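Local coordinates for protein cadherin-related family member 2 (Mus musculus, PDB 5CYX) that probably forms calcium-dependent heterophilic adhesion complexes with CDHR5 on adjacent microvilli and so controls microvillar packing at the apical membrane of epithelial cells, at residues Thr117-Val120 with Gly121-Val124; Asp234-Leu237 with Gly238-Val241; Ser249-Gly252 with Ile253-Ile256; Ser264-Pro267 with Gly268-Asp271. All coordinates share one frame; numbering follows the deposited sequence.

Interaction 1 of 4, residues Thr117-Val120 with Gly121-Val124; sequences TLPV and GSVV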
# COMPACT_ATOMS: atom_id res chain seq x y z
N THR A 117 9.28 -16.52 -2.66
CA THR A 117 8.07 -16.62 -1.75
C THR A 117 7.69 -15.31 -1.06
O THR A 117 6.76 -15.30 -0.29
CB THR A 117 8.20 -17.68 -0.63
OG1 THR A 117 9.39 -17.45 0.10
CG2 THR A 117 8.22 -19.08 -1.19
N LEU A 118 8.42 -14.21 -1.30
CA LEU A 118 8.05 -12.91 -0.76
C LEU A 118 6.52 -12.66 -0.87
O LEU A 118 5.94 -12.74 -1.98
CB LEU A 118 8.80 -11.79 -1.48
CG LEU A 118 8.70 -10.41 -0.86
CD1 LEU A 118 9.32 -10.35 0.55
CD2 LEU A 118 9.35 -9.40 -1.80
N PRO A 119 5.86 -12.38 0.27
CA PRO A 119 4.40 -12.20 0.15
C PRO A 119 3.95 -10.92 -0.56
O PRO A 119 4.62 -9.88 -0.54
CB PRO A 119 3.91 -12.19 1.60
CG PRO A 119 5.06 -12.64 2.45
CD PRO A 119 6.31 -12.47 1.68
N VAL A 120 2.79 -11.02 -1.21
CA VAL A 120 2.21 -9.89 -1.84
C VAL A 120 1.87 -8.85 -0.75
O VAL A 120 1.31 -9.19 0.24
CB VAL A 120 0.94 -10.31 -2.64
CG1 VAL A 120 0.25 -9.09 -3.16
CG2 VAL A 120 1.34 -11.17 -3.83
N GLY A 121 2.13 -7.58 -1.06
CA GLY A 121 2.07 -6.45 -0.22
C GLY A 121 3.40 -6.14 0.47
O GLY A 121 3.51 -5.14 1.20
N SER A 122 4.40 -6.99 0.28
CA SER A 122 5.75 -6.68 0.80
C SER A 122 6.41 -5.58 0.01
O SER A 122 6.37 -5.57 -1.25
CB SER A 122 6.66 -7.88 0.73
OG SER A 122 6.20 -9.03 1.39
N VAL A 123 7.16 -4.73 0.71
CA VAL A 123 8.11 -3.82 0.08
C VAL A 123 9.33 -4.57 -0.47
O VAL A 123 10.04 -5.27 0.24
CB VAL A 123 8.57 -2.66 0.99
CG1 VAL A 123 9.73 -1.89 0.36
CG2 VAL A 123 7.43 -1.68 1.22
N VAL A 124 9.61 -4.32 -1.75
CA VAL A 124 10.72 -4.91 -2.46
C VAL A 124 11.97 -4.06 -2.36
O VAL A 124 13.02 -4.58 -2.24
CB VAL A 124 10.40 -5.09 -3.97
CG1 VAL A 124 11.67 -5.45 -4.79
CG2 VAL A 124 9.38 -6.16 -4.11

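Interaction 2 of 4, residues Asp234-Leu237 with Gly238-Val241; sequences DATL and GTSV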
# COMPACT_ATOMS: atom_id res chain seq x y z
N ASP A 234 18.58 -65.87 -14.44
CA ASP A 234 19.72 -66.36 -13.65
C ASP A 234 20.72 -65.27 -13.28
O ASP A 234 21.81 -65.57 -12.82
CB ASP A 234 20.46 -67.42 -14.48
CG ASP A 234 21.14 -66.83 -15.72
OD1 ASP A 234 20.77 -65.70 -16.16
OD2 ASP A 234 22.06 -67.50 -16.26
N ALA A 235 20.37 -64.00 -13.53
CA ALA A 235 21.23 -62.88 -13.21
C ALA A 235 21.50 -62.87 -11.71
O ALA A 235 20.60 -63.10 -10.91
CB ALA A 235 20.59 -61.57 -13.63
N THR A 236 22.77 -62.65 -11.36
CA THR A 236 23.22 -62.74 -9.98
C THR A 236 22.82 -61.52 -9.11
O THR A 236 22.46 -60.47 -9.62
CB THR A 236 24.77 -62.80 -9.95
OG1 THR A 236 25.26 -61.77 -10.81
CG2 THR A 236 25.29 -64.15 -10.46
N LEU A 237 22.94 -61.68 -7.79
CA LEU A 237 22.64 -60.63 -6.82
C LEU A 237 23.50 -59.40 -7.14
O LEU A 237 24.72 -59.50 -7.22
CB LEU A 237 22.96 -61.15 -5.40
CG LEU A 237 22.78 -60.24 -4.20
CD1 LEU A 237 21.35 -59.73 -4.09
CD2 LEU A 237 23.17 -60.96 -2.93
N GLY A 238 22.86 -58.26 -7.36
CA GLY A 238 23.54 -57.00 -7.71
C GLY A 238 23.74 -56.63 -9.18
O GLY A 238 24.37 -55.63 -9.48
N THR A 239 23.22 -57.42 -10.11
CA THR A 239 23.30 -57.09 -11.55
C THR A 239 22.51 -55.81 -11.87
O THR A 239 21.34 -55.70 -11.51
CB THR A 239 22.76 -58.25 -12.41
OG1 THR A 239 23.46 -59.45 -12.10
CG2 THR A 239 22.93 -57.99 -13.92
N SER A 240 23.15 -54.85 -12.54
CA SER A 240 22.44 -53.67 -13.06
C SER A 240 21.36 -54.07 -14.06
O SER A 240 21.56 -54.98 -14.85
CB SER A 240 23.38 -52.72 -13.79
OG SER A 240 24.33 -52.20 -12.91
N VAL A 241 20.24 -53.38 -14.00
CA VAL A 241 19.14 -53.60 -14.89
C VAL A 241 18.91 -52.35 -15.74
O VAL A 241 18.86 -52.43 -16.97
CB VAL A 241 17.88 -53.98 -14.09
CG1 VAL A 241 16.69 -54.21 -15.03
CG2 VAL A 241 18.16 -55.22 -13.29

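Interaction 3 of 4, residues Ser249-Gly252 with Ile253-Ile256; sequences SDKG and INDI. With CA (calcium ion), chain E; CA (calcium ion), chain F.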
# COMPACT_ATOMS: atom_id res chain seq x y z
N SER A 249 13.01 -29.73 -10.05
CA SER A 249 12.40 -28.72 -10.91
C SER A 249 12.80 -27.32 -10.53
O SER A 249 12.66 -26.40 -11.32
CB SER A 249 10.86 -28.86 -10.91
OG SER A 249 10.53 -30.15 -11.33
N ASP A 250 13.35 -27.13 -9.31
CA ASP A 250 13.88 -25.84 -8.92
C ASP A 250 15.29 -25.73 -9.54
O ASP A 250 16.31 -26.17 -8.95
CB ASP A 250 13.90 -25.66 -7.39
CG ASP A 250 12.53 -25.87 -6.74
OD1 ASP A 250 11.70 -24.99 -6.84
OD2 ASP A 250 12.28 -26.94 -6.13
N LYS A 251 15.36 -25.08 -10.69
CA LYS A 251 16.57 -25.02 -11.52
C LYS A 251 17.62 -24.06 -10.96
O LYS A 251 18.74 -24.12 -11.37
CB LYS A 251 16.29 -24.67 -12.99
CG LYS A 251 15.25 -25.55 -13.67
CD LYS A 251 15.69 -27.00 -13.80
CE LYS A 251 14.61 -27.81 -14.48
NZ LYS A 251 14.82 -29.27 -14.29
N GLY A 252 17.24 -23.18 -10.05
CA GLY A 252 18.18 -22.37 -9.31
C GLY A 252 18.82 -23.09 -8.13
O GLY A 252 19.68 -22.53 -7.48
N ILE A 253 18.37 -24.30 -7.87
CA ILE A 253 18.78 -25.11 -6.76
C ILE A 253 19.44 -26.38 -7.23
O ILE A 253 20.55 -26.65 -6.82
CB ILE A 253 17.60 -25.36 -5.75
CG1 ILE A 253 17.21 -24.04 -5.07
CG2 ILE A 253 18.01 -26.32 -4.62
CD1 ILE A 253 15.83 -24.02 -4.40
N ASN A 254 18.79 -27.16 -8.09
CA ASN A 254 19.27 -28.50 -8.51
C ASN A 254 19.83 -29.32 -7.33
O ASN A 254 21.01 -29.68 -7.31
CB ASN A 254 20.31 -28.48 -9.64
CG ASN A 254 20.14 -27.33 -10.58
OD1 ASN A 254 19.20 -27.30 -11.39
ND2 ASN A 254 21.09 -26.38 -10.53
N ASP A 255 18.94 -29.57 -6.38
CA ASP A 255 19.17 -30.38 -5.18
C ASP A 255 19.41 -31.80 -5.66
O ASP A 255 18.81 -32.23 -6.63
CB ASP A 255 17.88 -30.35 -4.31
CG ASP A 255 18.11 -30.82 -2.86
OD1 ASP A 255 19.23 -31.21 -2.49
OD2 ASP A 255 17.13 -30.82 -2.09
N ILE A 256 20.27 -32.54 -4.97
CA ILE A 256 20.50 -33.94 -5.26
C ILE A 256 19.21 -34.77 -5.01
O ILE A 256 18.43 -34.47 -4.11
CB ILE A 256 21.63 -34.51 -4.36
CG1 ILE A 256 22.96 -33.78 -4.66
CG2 ILE A 256 21.82 -36.00 -4.63
CD1 ILE A 256 24.11 -34.20 -3.75
CA CA E . 11.29 -22.72 -6.50
CA CA F . 12.69 -28.96 -5.41
O HOH W 1 10.25 -21.82 -8.44
O HOH W 2 11.41 -28.68 -3.23
O HOH W 3 14.74 -27.88 -4.50

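Interaction 4 of 4, residues Ser264-Pro267 with Gly268-Asp271; sequences STRP and GWFD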
# COMPACT_ATOMS: atom_id res chain seq x y z
N SER A 264 6.12 -52.98 -5.44
CA SER A 264 6.20 -53.83 -6.63
C SER A 264 5.28 -55.07 -6.64
O SER A 264 4.70 -55.46 -5.63
CB SER A 264 7.64 -54.33 -6.83
OG SER A 264 7.91 -55.47 -6.06
N THR A 265 5.19 -55.67 -7.82
CA THR A 265 4.79 -57.06 -7.96
C THR A 265 6.12 -57.82 -7.80
O THR A 265 7.09 -57.48 -8.47
CB THR A 265 4.13 -57.31 -9.33
OG1 THR A 265 5.11 -57.20 -10.37
CG2 THR A 265 3.01 -56.29 -9.60
N ARG A 266 6.18 -58.78 -6.88
CA ARG A 266 7.44 -59.45 -6.42
C ARG A 266 8.33 -58.57 -5.53
O ARG A 266 9.47 -58.24 -5.90
CB ARG A 266 8.26 -60.05 -7.58
CG ARG A 266 7.46 -60.85 -8.60
CD ARG A 266 6.79 -62.06 -7.99
NE ARG A 266 5.63 -62.48 -8.78
CZ ARG A 266 5.05 -63.68 -8.71
NH1 ARG A 266 4.01 -63.94 -9.48
NH2 ARG A 266 5.52 -64.63 -7.89
N PRO A 267 7.82 -58.21 -4.33
CA PRO A 267 8.67 -57.55 -3.34
C PRO A 267 9.98 -58.31 -3.14
O PRO A 267 9.99 -59.54 -3.14
CB PRO A 267 7.82 -57.60 -2.07
CG PRO A 267 6.40 -57.62 -2.55
CD PRO A 267 6.42 -58.31 -3.89
N GLY A 268 11.08 -57.56 -3.02
CA GLY A 268 12.39 -58.13 -2.82
C GLY A 268 13.19 -58.42 -4.08
O GLY A 268 14.42 -58.48 -4.01
N TRP A 269 12.55 -58.63 -5.24
CA TRP A 269 13.33 -59.06 -6.40
C TRP A 269 14.28 -57.98 -6.90
O TRP A 269 15.40 -58.30 -7.32
CB TRP A 269 12.45 -59.55 -7.53
CG TRP A 269 11.89 -60.91 -7.33
CD1 TRP A 269 11.75 -61.59 -6.14
CD2 TRP A 269 11.34 -61.75 -8.34
NE1 TRP A 269 11.18 -62.81 -6.37
CE2 TRP A 269 10.91 -62.93 -7.71
CE3 TRP A 269 11.20 -61.62 -9.73
CZ2 TRP A 269 10.33 -64.00 -8.42
CZ3 TRP A 269 10.61 -62.69 -10.45
CH2 TRP A 269 10.19 -63.86 -9.78
N PHE A 270 13.84 -56.72 -6.84
CA PHE A 270 14.66 -55.57 -7.22
C PHE A 270 14.76 -54.48 -6.15
O PHE A 270 13.83 -54.27 -5.39
CB PHE A 270 14.09 -54.94 -8.49
CG PHE A 270 13.94 -55.91 -9.60
CD1 PHE A 270 15.04 -56.28 -10.37
CD2 PHE A 270 12.68 -56.48 -9.87
CE1 PHE A 270 14.89 -57.20 -11.40
CE2 PHE A 270 12.54 -57.40 -10.88
CZ PHE A 270 13.64 -57.76 -11.65
N ASP A 271 15.89 -53.79 -6.11
CA ASP A 271 16.06 -52.56 -5.30
C ASP A 271 16.77 -51.50 -6.18
O ASP A 271 17.01 -51.73 -7.37
CB ASP A 271 16.79 -52.86 -3.96
CG ASP A 271 16.40 -51.89 -2.82
OD1 ASP A 271 15.70 -50.89 -3.04
OD2 ASP A 271 16.83 -52.09 -1.64
O HOH W 4 11.24 -55.89 -6.59

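Interaction 1 of 4, residues Thr117-Val120 with Gly121-Val124
Leu118 opens the contact by laying both branches of its side chain along the chain that follows: CD1 comes within 3.5 Å of Ser122 OG, and CD2 meets Val124 CG2 at 4.0 Å. With CG anti to the backbone N (chi1 -169°), the isobutyl group is carried across the base of the turn. Pro119 follows with the main polar element. Its carbonyl O takes two donors from one residue, Ser122 OG at 2.6 Å and Ser122 N at 3.0 Å, both tilted out of the carbonyl plane on the same face. Val120 and Gly121 fill the two central positions of this type II beta turn, where the positive phi of Gly121 (91°) favours glycine. The turn joins strand 109-115 to strand 123-126 in the second cadherin domain, and Val120 of a second subunit packs on Pro119 and Ser122. An alanine in place of Leu118 is likely to open a gap beside Ser122 CB and take this apolar neighbour from Val124 CG2. Since the Ser122 hydroxyl spends its proton on Pro119 O, a buried polar side chain is satisfied within the turn itself, while its rotation is fixed by the bond.

Interaction 2 of 4, residues Asp234-Leu237 with Gly238-Val241
Thr239 OG1 reaches back across the turn to Thr236 O at 2.9 Å, and Thr239 N makes a second hydrogen bond to the same oxygen at 3.2 Å, with an N-H...O angle of 158°. Both donors approach from one face of the Thr236 carbonyl plane, each tilted away from that plane by a similar amount. The torsion of Thr239 explains the pairing: OG1 stands beside its own backbone N (chi1 -55°), which points hydroxyl and amide at the same acceptor. The two threonine side chains cross at about a right angle, their OG1 atoms 3.2 Å apart, and Ala235 CB lies 3.9 Å from Thr239 OG1 on the approach to the turn. With an alanine in place of Thr239, Thr236 O is likely to keep the backbone amide as its one donor from this pair, and a gap would probably open beside Ala235 CB.

Further out, Leu237 and Gly238 form the corner of a type II beta turn. A CB on Gly238 would be driven against Leu237 O, a clash that glycine avoids. Backbone hydrogen bonds of Gly238 and Thr239 with Val280 then tie the turn to strand 277-280 of the third cadherin domain, and Val280 also touches the Thr239 side chain. The chemistry is that of a surface turn closed twice over, in which a side-chain hydroxyl duplicates the backbone bond and gains a fixed orientation.

Interaction 3 of 4, residues Ser249-Gly252 with Ile253-Ile256
Between the second and third cadherin domains the linker binds calcium, and Asp250, the second aspartate of an Asp-Ser-Asp (DXD) motif, is part of both metal sites here; the turn it opens runs on to Ile253 and Asn254. Its carboxylate bridges two ions: OD1 binds the calcium ion of chain E at 2.3 Å, and OD2 binds the calcium ion of chain F at 2.2 Å. Water 1 binds the chain E ion directly at 2.4 Å, and waters 2 and 3 bind the chain F ion, each at 2.5 Å. Glu116, Asp214, Glu215 and Asp217 complete the former site, and Leu218, Asp248 and Glu304 the latter.

Behind the carboxylate, Asp250 O gathers the chain into a tight turn by accepting two backbone amides. Asn254 N lies nearly along the C=O axis at 2.8 Å, with an almost straight N-H...O angle of 172°. Ile253 N comes at 3.0 Å from well above the carbonyl plane, a direction away from the lone pairs. With CG1 beside its backbone N (chi1 -67°), Ile253 turns back so that CD1 sits 3.9 Å from Asp250 CB, giving the metal-binding side chain an apolar flank. Second-shell bonds join the turn to the sites: Gly252 N donates to Asp214 OD2, and Asp255 N to Asp248 OD2, so two other calcium ligands are themselves held by this loop. A bridging aspartate of this kind, with each oxygen on a different ion, is typical of the DXD element at cadherin inter-repeat calcium sites.

Interaction 4 of 4, residues Ser264-Pro267 with Gly268-Asp271
Arg266 and Trp269 lie side by side and point the same way, the aliphatic part of the arginine running over one face of the indole. CB makes the closest approach, a CH-pi contact 3.7 Å from the centroid of the five-membered ring and 16° off its normal. Because the chain bends at chi2 (-62°), it keeps following the ring system: CG lies 4.0 Å from Trp269 CE3, and CD is 4.1 Å from CZ2. The guanidinium is not stacked flat, its plane being 38° from that of the indole, and NH1 instead forms a salt bridge with Glu292. Leu284 and Gln288 also touch the indole.

The backbone brings the two side chains together. Trp269 N donates to Arg266 O at 3.2 Å, closing a type II beta turn in the third cadherin domain with Pro267 and Gly268 at its centre, where a CB on Gly268 would run into Pro267 O. Water 4 extends the closure, donating to Arg266 O at 3.0 Å and accepting from Phe270 N at 2.7 Å as strand 270-272 begins. Thus one arginine serves two chemistries: its methylenes shield part of the indole while its charged end is paired with Glu292, and its carbonyl receives both an amide and a water.

Interactions 1, 2 and 4 are type II turns with glycine at the third position, each leading into a strand, whereas interaction 3 supplies the aspartate shared by two calcium sites. Interaction 1, in the second cadherin domain, lies about 9 Å from interaction 3 between nearest atoms; Thr117 hydrogen-bonds to Glu215, whose carbonyl shares a calcium ion with Asp250, and the Leu118 side chain is about 12 Å from a calcium ion. Interactions 2 and 4 sit farther along the third domain, their centres 32 and 30 Å from that of interaction 3. They reach the same sheet, with centres 13 Å apart, and meet where Val241 CG2 packs 4.3 Å from Phe270 CE1.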